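Local coordinates for methylmalonate-semialdehyde dehydrogenase (Oceanimonas doudoroffii, PDB 4ZZ7), which probably oxidises methylmalonate semialdehyde to an acyl-CoA with NAD as electron acceptor, as a member of the aldehyde dehydrogenase family, at residues F139-V145 against R472-K476; V220-V226 against K244-L249; P446-F452 against H464-D469. One frame throughout, in Å; residues are numbered along the deposited sequence.

Contact 1 of 3, residues F139-V145 against R472-K476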
# COMPACT_ATOMS: atom_id res chain seq x y z
N PHE A 139 -11.82 -0.08 -7.66
CA PHE A 139 -11.53 -1.28 -8.48
C PHE A 139 -12.77 -2.16 -8.63
O PHE A 139 -13.00 -3.12 -7.88
CB PHE A 139 -10.32 -2.03 -7.93
CG PHE A 139 -9.09 -1.19 -7.86
CD1 PHE A 139 -8.49 -0.74 -9.02
CD2 PHE A 139 -8.56 -0.83 -6.64
CE1 PHE A 139 -7.36 0.06 -8.97
CE2 PHE A 139 -7.42 -0.04 -6.57
CZ PHE A 139 -6.82 0.40 -7.74
N GLN A 140 -13.57 -1.80 -9.63
CA GLN A 140 -14.89 -2.38 -9.80
C GLN A 140 -14.80 -3.62 -10.64
O GLN A 140 -13.79 -3.84 -11.30
CB GLN A 140 -15.81 -1.36 -10.44
CG GLN A 140 -16.00 -0.16 -9.54
CD GLN A 140 -17.11 0.75 -9.98
OE1 GLN A 140 -17.62 0.65 -11.10
NE2 GLN A 140 -17.50 1.65 -9.10
N PRO A 141 -15.86 -4.43 -10.62
CA PRO A 141 -15.76 -5.70 -11.32
C PRO A 141 -15.85 -5.59 -12.85
O PRO A 141 -16.46 -4.66 -13.37
CB PRO A 141 -16.94 -6.51 -10.75
CG PRO A 141 -17.32 -5.80 -9.49
CD PRO A 141 -17.08 -4.37 -9.79
N MET A 142 -15.22 -6.54 -13.53
CA MET A 142 -15.25 -6.64 -14.98
C MET A 142 -16.63 -7.07 -15.52
O MET A 142 -17.22 -6.42 -16.40
CB MET A 142 -14.19 -7.65 -15.45
CG MET A 142 -12.74 -7.28 -15.12
SD MET A 142 -12.25 -5.71 -15.87
CE MET A 142 -12.32 -6.02 -17.65
N GLY A 143 -17.14 -8.17 -15.00
CA GLY A 143 -18.35 -8.78 -15.54
C GLY A 143 -18.20 -10.27 -15.56
O GLY A 143 -17.95 -10.86 -14.51
N VAL A 144 -18.34 -10.87 -16.74
CA VAL A 144 -18.15 -12.32 -16.91
C VAL A 144 -16.71 -12.53 -17.28
O VAL A 144 -16.19 -11.90 -18.20
CB VAL A 144 -19.05 -12.98 -17.97
CG1 VAL A 144 -18.80 -14.48 -18.01
CG2 VAL A 144 -20.54 -12.75 -17.67
N VAL A 145 -16.09 -13.45 -16.55
CA VAL A 145 -14.67 -13.74 -16.67
C VAL A 145 -14.51 -15.20 -16.98
O VAL A 145 -15.21 -16.03 -16.39
CB VAL A 145 -13.94 -13.45 -15.36
CG1 VAL A 145 -12.47 -13.85 -15.48
CG2 VAL A 145 -14.04 -11.97 -15.04
N ARG A 472 -6.02 -6.95 -9.48
CA ARG A 472 -5.95 -5.95 -10.55
C ARG A 472 -6.38 -6.44 -11.92
O ARG A 472 -6.86 -5.64 -12.76
CB ARG A 472 -4.54 -5.36 -10.61
CG ARG A 472 -4.20 -4.58 -9.36
CD ARG A 472 -5.08 -3.35 -9.17
NE ARG A 472 -4.58 -2.25 -9.99
CZ ARG A 472 -5.09 -1.85 -11.16
NH1 ARG A 472 -6.17 -2.43 -11.72
NH2 ARG A 472 -4.50 -0.84 -11.80
N PHE A 473 -6.19 -7.73 -12.17
CA PHE A 473 -6.61 -8.31 -13.43
C PHE A 473 -8.10 -8.53 -13.46
O PHE A 473 -8.72 -8.34 -14.50
CB PHE A 473 -5.92 -9.62 -13.73
CG PHE A 473 -6.29 -10.18 -15.06
CD1 PHE A 473 -5.75 -9.66 -16.23
CD2 PHE A 473 -7.21 -11.21 -15.16
CE1 PHE A 473 -6.09 -10.17 -17.46
CE2 PHE A 473 -7.57 -11.72 -16.40
CZ PHE A 473 -7.01 -11.20 -17.54
N TYR A 474 -8.66 -8.95 -12.32
CA TYR A 474 -10.09 -9.21 -12.21
C TYR A 474 -10.91 -7.97 -11.86
O TYR A 474 -12.10 -8.08 -11.61
CB TYR A 474 -10.38 -10.36 -11.23
CG TYR A 474 -9.79 -11.67 -11.68
CD1 TYR A 474 -9.90 -12.08 -12.98
CD2 TYR A 474 -9.15 -12.52 -10.78
CE1 TYR A 474 -9.36 -13.27 -13.39
CE2 TYR A 474 -8.62 -13.72 -11.19
CZ TYR A 474 -8.73 -14.08 -12.51
OH TYR A 474 -8.22 -15.26 -13.01
N THR A 475 -10.29 -6.80 -11.86
CA THR A 475 -11.07 -5.56 -11.73
C THR A 475 -10.68 -4.50 -12.74
O THR A 475 -9.64 -4.62 -13.41
CB THR A 475 -10.92 -4.92 -10.35
OG1 THR A 475 -9.56 -4.49 -10.18
CG2 THR A 475 -11.36 -5.90 -9.25
N LYS A 476 -11.50 -3.45 -12.82
CA LYS A 476 -11.16 -2.26 -13.62
C LYS A 476 -11.16 -0.98 -12.79
O LYS A 476 -12.03 -0.75 -11.95
CB LYS A 476 -12.02 -2.12 -14.87
CG LYS A 476 -13.47 -2.46 -14.67
CD LYS A 476 -14.21 -2.34 -15.97
CE LYS A 476 -15.70 -2.62 -15.74
NZ LYS A 476 -16.53 -2.38 -16.96
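CE1 of Phe139 lies over the centre of one face of the Arg472 guanidinium, 3.7 Å from CZ of Arg472, with the two planes 28° apart and the overlap at the rim of the ring. Arg472 CD sits over one face of that ring, displaced toward its rim. Bends at chi2 and chi3 fold the arginine chain back over the phenyl group, while NH2 makes a salt bridge with Asp469 of the second subunit. A leucine in place of Arg472 would probably cost that aspartate one of its two arginine partners and uncover part of the phenyl ring. Thr475 OG1 comes within 3.4 Å of Phe139 CB and is hydrogen-bonded to Val471 O. Two backbone hydrogen bonds fix the antiparallel pairing: Lys476 N to Gln140 O, 2.8 Å, and Gln140 N to Lys476 O, 3.0 Å. The extended methylenes of Lys476 pass the sulfur of Met142 (CG to SD 3.7 Å), an apolar stem that suits the thioether, and its ammonium end meets Trp455 of the second subunit. Val145 CG1 touches Tyr474 CE1. The end of helix 467-473 and the start of strand 475-483 thus join strands 133-141 and 144-148, with Tyr474 also against helix 156-167.

Contact 2 of 3, residues V220-V226 against K244-L249. With NAD (nicotinamide-adenine-dinucleotide), chain M.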
# COMPACT_ATOMS: atom_id res chain seq x y z
N VAL A 220 -17.79 -11.79 -22.47
CA VAL A 220 -16.62 -12.22 -21.74
C VAL A 220 -15.65 -11.07 -21.81
O VAL A 220 -15.14 -10.76 -22.87
CB VAL A 220 -15.95 -13.48 -22.35
CG1 VAL A 220 -14.72 -13.88 -21.57
CG2 VAL A 220 -16.92 -14.66 -22.37
N LYS A 221 -15.37 -10.49 -20.65
CA LYS A 221 -14.56 -9.31 -20.53
C LYS A 221 -13.11 -9.56 -20.13
O LYS A 221 -12.32 -8.62 -20.18
CB LYS A 221 -15.20 -8.37 -19.51
CG LYS A 221 -16.08 -7.31 -20.14
CD LYS A 221 -17.46 -7.82 -20.49
CE LYS A 221 -17.98 -7.18 -21.78
NZ LYS A 221 -18.23 -5.71 -21.71
N ALA A 222 -12.75 -10.77 -19.69
CA ALA A 222 -11.36 -11.07 -19.35
C ALA A 222 -11.09 -12.56 -19.42
O ALA A 222 -11.94 -13.36 -19.06
CB ALA A 222 -11.03 -10.56 -17.96
N VAL A 223 -9.89 -12.92 -19.85
CA VAL A 223 -9.53 -14.32 -19.99
C VAL A 223 -8.21 -14.67 -19.29
O VAL A 223 -7.16 -14.14 -19.64
CB VAL A 223 -9.43 -14.69 -21.48
CG1 VAL A 223 -9.07 -16.17 -21.66
CG2 VAL A 223 -10.74 -14.35 -22.20
N SER A 224 -8.28 -15.57 -18.31
CA SER A 224 -7.09 -16.15 -17.63
C SER A 224 -6.76 -17.54 -18.19
O SER A 224 -7.51 -18.50 -17.98
CB SER A 224 -7.33 -16.28 -16.12
OG SER A 224 -7.32 -15.02 -15.46
N PHE A 225 -5.64 -17.63 -18.92
CA PHE A 225 -5.19 -18.91 -19.47
C PHE A 225 -3.94 -19.34 -18.79
O PHE A 225 -3.06 -18.53 -18.56
CB PHE A 225 -4.89 -18.84 -20.98
CG PHE A 225 -4.35 -20.14 -21.54
CD1 PHE A 225 -5.20 -21.16 -21.86
CD2 PHE A 225 -2.99 -20.34 -21.73
CE1 PHE A 225 -4.71 -22.36 -22.36
CE2 PHE A 225 -2.49 -21.53 -22.23
CZ PHE A 225 -3.35 -22.54 -22.54
N VAL A 226 -3.88 -20.65 -18.50
CA VAL A 226 -2.67 -21.33 -18.00
C VAL A 226 -2.51 -22.60 -18.84
O VAL A 226 -3.45 -23.37 -18.98
CB VAL A 226 -2.78 -21.67 -16.49
CG1 VAL A 226 -1.61 -22.51 -16.02
CG2 VAL A 226 -2.83 -20.40 -15.68
N LYS A 244 -10.91 -7.77 -25.49
CA LYS A 244 -10.80 -8.16 -24.08
C LYS A 244 -9.37 -8.47 -23.57
O LYS A 244 -8.53 -9.03 -24.27
CB LYS A 244 -11.72 -9.34 -23.76
CG LYS A 244 -11.26 -10.66 -24.35
CD LYS A 244 -12.42 -11.63 -24.51
CE LYS A 244 -13.38 -11.20 -25.61
NZ LYS A 244 -14.60 -12.03 -25.58
N ARG A 245 -9.15 -8.07 -22.31
CA ARG A 245 -7.89 -8.24 -21.63
C ARG A 245 -7.62 -9.71 -21.39
O ARG A 245 -8.54 -10.54 -21.40
CB ARG A 245 -7.92 -7.50 -20.31
CG ARG A 245 -9.00 -7.96 -19.35
CD ARG A 245 -8.80 -7.40 -17.95
NE ARG A 245 -9.10 -5.97 -17.84
CZ ARG A 245 -8.90 -5.24 -16.74
NH1 ARG A 245 -8.41 -5.79 -15.62
NH2 ARG A 245 -9.20 -3.94 -16.76
N CYS A 246 -6.35 -10.04 -21.16
CA CYS A 246 -5.92 -11.43 -21.08
C CYS A 246 -4.58 -11.55 -20.35
O CYS A 246 -3.76 -10.64 -20.37
CB CYS A 246 -5.82 -12.03 -22.50
SG CYS A 246 -5.25 -13.76 -22.65
N GLN A 247 -4.41 -12.71 -19.70
CA GLN A 247 -3.12 -13.15 -19.14
C GLN A 247 -2.99 -14.63 -19.54
O GLN A 247 -3.86 -15.45 -19.23
CB GLN A 247 -3.05 -12.95 -17.60
CG GLN A 247 -4.13 -13.69 -16.79
CD GLN A 247 -4.21 -13.41 -15.28
OE1 GLN A 247 -5.10 -13.93 -14.59
NE2 GLN A 247 -3.27 -12.62 -14.74
N ALA A 248 -1.94 -14.96 -20.26
CA ALA A 248 -1.72 -16.32 -20.67
C ALA A 248 -0.35 -16.78 -20.23
O ALA A 248 0.67 -16.26 -20.67
CB ALA A 248 -1.84 -16.43 -22.16
N LEU A 249 -0.34 -17.78 -19.36
CA LEU A 249 0.89 -18.38 -18.86
C LEU A 249 1.19 -19.65 -19.64
O LEU A 249 0.29 -20.39 -20.00
CB LEU A 249 0.75 -18.66 -17.37
CG LEU A 249 0.85 -17.43 -16.47
CD1 LEU A 249 -0.37 -16.56 -16.59
CD2 LEU A 249 1.02 -17.83 -15.02
PA NAD M . -2.44 -26.94 -23.19
O1A NAD M . -2.85 -28.03 -24.17
O2A NAD M . -1.43 -25.87 -23.55
O5B NAD M . -3.77 -26.13 -22.74
C5B NAD M . -4.62 -26.53 -21.65
C4B NAD M . -6.04 -25.98 -21.82
O4B NAD M . -6.19 -25.34 -23.09
C3B NAD M . -7.12 -27.06 -21.77
O3B NAD M . -8.20 -26.56 -20.98
C2B NAD M . -7.50 -27.32 -23.23
O2B NAD M . -8.86 -27.61 -23.53
C1B NAD M . -7.15 -26.02 -23.92
N9A NAD M . -6.61 -26.23 -25.30
C8A NAD M . -5.75 -27.21 -25.70
N7A NAD M . -5.46 -27.09 -27.01
C5A NAD M . -6.14 -26.01 -27.48
C6A NAD M . -6.27 -25.33 -28.81
N6A NAD M . -5.61 -25.81 -29.88
N1A NAD M . -7.08 -24.24 -28.89
C2A NAD M . -7.75 -23.76 -27.80
N3A NAD M . -7.68 -24.31 -26.57
C4A NAD M . -6.90 -25.43 -26.35
O3 NAD M . -1.93 -27.65 -21.80
PN NAD M . -2.09 -29.20 -21.30
O1N NAD M . -3.54 -29.52 -20.92
O2N NAD M . -1.30 -30.20 -22.16
O5D NAD M . -1.24 -28.98 -19.95
C5D NAD M . 0.19 -28.94 -19.99
C4D NAD M . 0.81 -27.52 -20.07
O4D NAD M . 0.57 -26.68 -18.93
C3D NAD M . 2.34 -27.62 -20.19
O3D NAD M . 2.77 -27.36 -21.53
C2D NAD M . 2.93 -26.60 -19.19
O2D NAD M . 3.95 -25.80 -19.78
C1D NAD M . 1.70 -25.80 -18.78
N1N NAD M . 1.75 -25.22 -17.45
C2N NAD M . 2.07 -23.92 -17.37
C3N NAD M . 2.12 -23.27 -16.14
C7N NAD M . 2.51 -21.82 -15.99
O7N NAD M . 3.54 -21.33 -16.45
N7N NAD M . 1.68 -21.07 -15.28
C4N NAD M . 1.80 -23.99 -14.99
C5N NAD M . 1.46 -25.34 -15.08
C6N NAD M . 1.44 -25.93 -16.34
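Strands 220-226 and 245-249 are the two parallel strands of a beta-alpha-beta unit, linked by helix 229-241, in the sheet that carries NAD. Their axes approach to 4.6 Å, with directions only 4° from parallel. Backbone hydrogen bonds alternate between them: Val223 N to Arg245 O, Gln247 N to Val223 O, Phe225 N to Gln247 O (2.8 Å) and Leu249 N to Phe225 O. On the face bearing Ser224 and Gln247, the serine hydroxyl donates to Gln247 OE1 at 2.6 Å, in the carbonyl plane and on a lone pair. The extended glutamine chain carries its amide to this hydroxyl, and NE2 is taken by Leu463 O, so a residue with both acceptor and donor suits this buried place. Just ahead of strand 245-249, Lys244 bends at chi3 and gives NZ to Val220 O (3.0 Å), again on a lone pair; its main partner is Leu215 O. Phe225 turns to the other face, toward helix 229-241. A chi1 of 177° swings the ring away from its own amide and brings its edge to the cofactor, CE1 lying 3.4 Å from NAD O4B. Val226 CG1 and Leu249 CD2 approach the carboxamide nitrogen N7N of NAD, the latter at 3.3 Å. Apolar side chains at the carboxyl ends of parallel strands, with the dinucleotide beyond, are typical of the Rossmann-like NAD-binding domain of aldehyde dehydrogenases.

Contact 3 of 3, residues P446-F452 against H464-D469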
# COMPACT_ATOMS: atom_id res chain seq x y z
N PRO A 446 5.61 -18.83 -5.66
CA PRO A 446 5.07 -17.82 -4.80
C PRO A 446 3.83 -18.27 -4.02
O PRO A 446 2.98 -18.98 -4.56
CB PRO A 446 4.73 -16.70 -5.78
CG PRO A 446 5.70 -16.86 -6.88
CD PRO A 446 5.80 -18.33 -7.04
N VAL A 447 3.75 -17.82 -2.78
CA VAL A 447 2.64 -18.12 -1.90
C VAL A 447 1.40 -17.33 -2.37
O VAL A 447 1.53 -16.31 -3.06
CB VAL A 447 3.00 -17.76 -0.46
CG1 VAL A 447 1.94 -18.27 0.53
CG2 VAL A 447 4.31 -18.38 -0.07
N ALA A 448 0.22 -17.80 -1.98
CA ALA A 448 -1.08 -17.20 -2.35
C ALA A 448 -1.19 -15.70 -2.24
O ALA A 448 -2.00 -15.10 -2.95
CB ALA A 448 -2.19 -17.83 -1.51
N TYR A 449 -0.43 -15.11 -1.30
CA TYR A 449 -0.37 -13.64 -1.08
C TYR A 449 0.70 -12.96 -1.96
O TYR A 449 1.01 -11.78 -1.80
CB TYR A 449 -0.23 -13.21 0.41
CG TYR A 449 0.77 -13.96 1.29
CD1 TYR A 449 0.49 -15.26 1.76
CD2 TYR A 449 1.97 -13.37 1.72
CE1 TYR A 449 1.38 -15.95 2.59
CE2 TYR A 449 2.87 -14.07 2.54
CZ TYR A 449 2.57 -15.36 2.97
OH TYR A 449 3.42 -16.09 3.77
N HIS A 450 1.25 -13.73 -2.88
CA HIS A 450 2.09 -13.18 -3.92
C HIS A 450 1.51 -13.58 -5.27
O HIS A 450 0.46 -14.21 -5.34
CB HIS A 450 3.54 -13.63 -3.71
CG HIS A 450 4.28 -12.81 -2.69
ND1 HIS A 450 4.89 -11.61 -2.98
CD2 HIS A 450 4.48 -13.02 -1.37
CE1 HIS A 450 5.45 -11.13 -1.89
NE2 HIS A 450 5.22 -11.97 -0.90
N SER A 451 2.15 -13.18 -6.35
CA SER A 451 1.64 -13.56 -7.64
C SER A 451 2.67 -14.38 -8.33
O SER A 451 3.86 -14.24 -8.05
CB SER A 451 1.25 -12.33 -8.43
OG SER A 451 0.12 -11.72 -7.86
N PHE A 452 2.17 -15.23 -9.23
CA PHE A 452 2.92 -16.26 -9.98
C PHE A 452 2.97 -15.83 -11.42
O PHE A 452 1.94 -15.52 -12.02
CB PHE A 452 2.13 -17.58 -9.93
CG PHE A 452 2.77 -18.74 -10.62
CD1 PHE A 452 2.81 -18.82 -12.00
CD2 PHE A 452 3.28 -19.81 -9.87
CE1 PHE A 452 3.37 -19.91 -12.62
CE2 PHE A 452 3.85 -20.90 -10.50
CZ PHE A 452 3.89 -20.95 -11.87
N HIS A 464 0.23 -10.84 -13.42
CA HIS A 464 0.51 -12.25 -13.21
C HIS A 464 -0.63 -12.98 -12.54
O HIS A 464 -1.65 -12.39 -12.24
CB HIS A 464 1.81 -12.34 -12.46
CG HIS A 464 2.96 -11.84 -13.27
ND1 HIS A 464 4.28 -12.02 -12.90
CD2 HIS A 464 2.98 -11.19 -14.45
CE1 HIS A 464 5.06 -11.49 -13.82
NE2 HIS A 464 4.30 -10.98 -14.77
N ALA A 465 -0.45 -14.28 -12.36
CA ALA A 465 -1.49 -15.16 -11.82
C ALA A 465 -1.58 -15.06 -10.31
O ALA A 465 -0.56 -14.89 -9.62
CB ALA A 465 -1.25 -16.61 -12.23
N TYR A 466 -2.84 -15.14 -9.86
CA TYR A 466 -3.31 -15.14 -8.47
C TYR A 466 -2.73 -13.99 -7.68
O TYR A 466 -2.15 -13.11 -8.26
CB TYR A 466 -3.19 -16.55 -7.80
CG TYR A 466 -1.83 -17.19 -7.52
CD1 TYR A 466 -1.16 -16.92 -6.36
CD2 TYR A 466 -1.32 -18.18 -8.35
CE1 TYR A 466 0.03 -17.56 -6.04
CE2 TYR A 466 -0.14 -18.83 -8.04
CZ TYR A 466 0.55 -18.51 -6.88
OH TYR A 466 1.74 -19.12 -6.54
N GLY A 467 -2.94 -13.95 -6.37
CA GLY A 467 -2.28 -12.94 -5.54
C GLY A 467 -2.78 -11.54 -5.78
O GLY A 467 -3.93 -11.39 -6.21
N PRO A 468 -1.92 -10.52 -5.54
CA PRO A 468 -2.34 -9.12 -5.76
C PRO A 468 -2.65 -8.74 -7.21
O PRO A 468 -3.60 -7.97 -7.48
CB PRO A 468 -1.13 -8.33 -5.31
CG PRO A 468 -0.43 -9.24 -4.36
CD PRO A 468 -0.54 -10.56 -5.04
N ASP A 469 -1.88 -9.27 -8.15
CA ASP A 469 -2.11 -8.99 -9.54
C ASP A 469 -3.45 -9.46 -10.01
O ASP A 469 -4.04 -8.83 -10.87
CB ASP A 469 -1.01 -9.59 -10.38
CG ASP A 469 0.28 -8.81 -10.25
OD1 ASP A 469 0.40 -7.95 -9.36
OD2 ASP A 469 1.20 -9.00 -11.06
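Tyr466 reaches across to the loop 446-452, its ring flanked on one face by Phe452 and met in its plane by the carbonyl oxygens of Pro446 and Val447. Phe452 CB packs against Tyr466 CE2, and Phe452 N lies over that face of the tyrosine ring. The phenyl group leads away and offers its edge to the tyrosine hydroxyl, which points at Pro446 O, modelled so close that the bond length is doubtful. A tyrosine suits the site because its flat ring lies between Phe452 and the loop carbonyls. Ser451 works from the neighbouring position: OG donates to Tyr466 O at 2.7 Å and accepts from Asp469 N at 3.2 Å, the second bond fairly straight at 157°. One small hydroxyl therefore ties the loop to the backbone of Tyr466 and Asp469 where the chain enters helix 467-473. Phe452 and Ala465 form a single antiparallel bridge, Phe452 N to Ala465 O at 2.8 Å. Gly467, with positive phi, brings its CA close to His450 O; a CB here would run into His450 O and Ser451 OG. Both aromatic rings also meet Trp160. Phe452 touches NAD, and its side chain is about 4 Å from that of Cys283, consistent with Phe452 lining the active-site cleft of an aldehyde dehydrogenase.

Along the chain, contact 2 closes before contact 3 opens, and both are nested inside the long loop closed by contact 1. Contacts 1 and 2 have centres about 11 Å apart and reach the same sheet, where strands 144-148 and 220-226 are neighbours; Tyr474 OH meets Ser224 OG at 2.6 Å, probably as a hydrogen bond. Contact 3, with its centre about 15 Å from that of contact 2 and 16 Å from that of contact 1, shares helix 467-473 with contact 1 and packs Phe452 on Leu249. The C-terminal part of the chain thus runs from the cofactor pocket, past the nucleotide-binding sheet, to the three-stranded sheet, and contacts 1 and 3 both touch the second subunit.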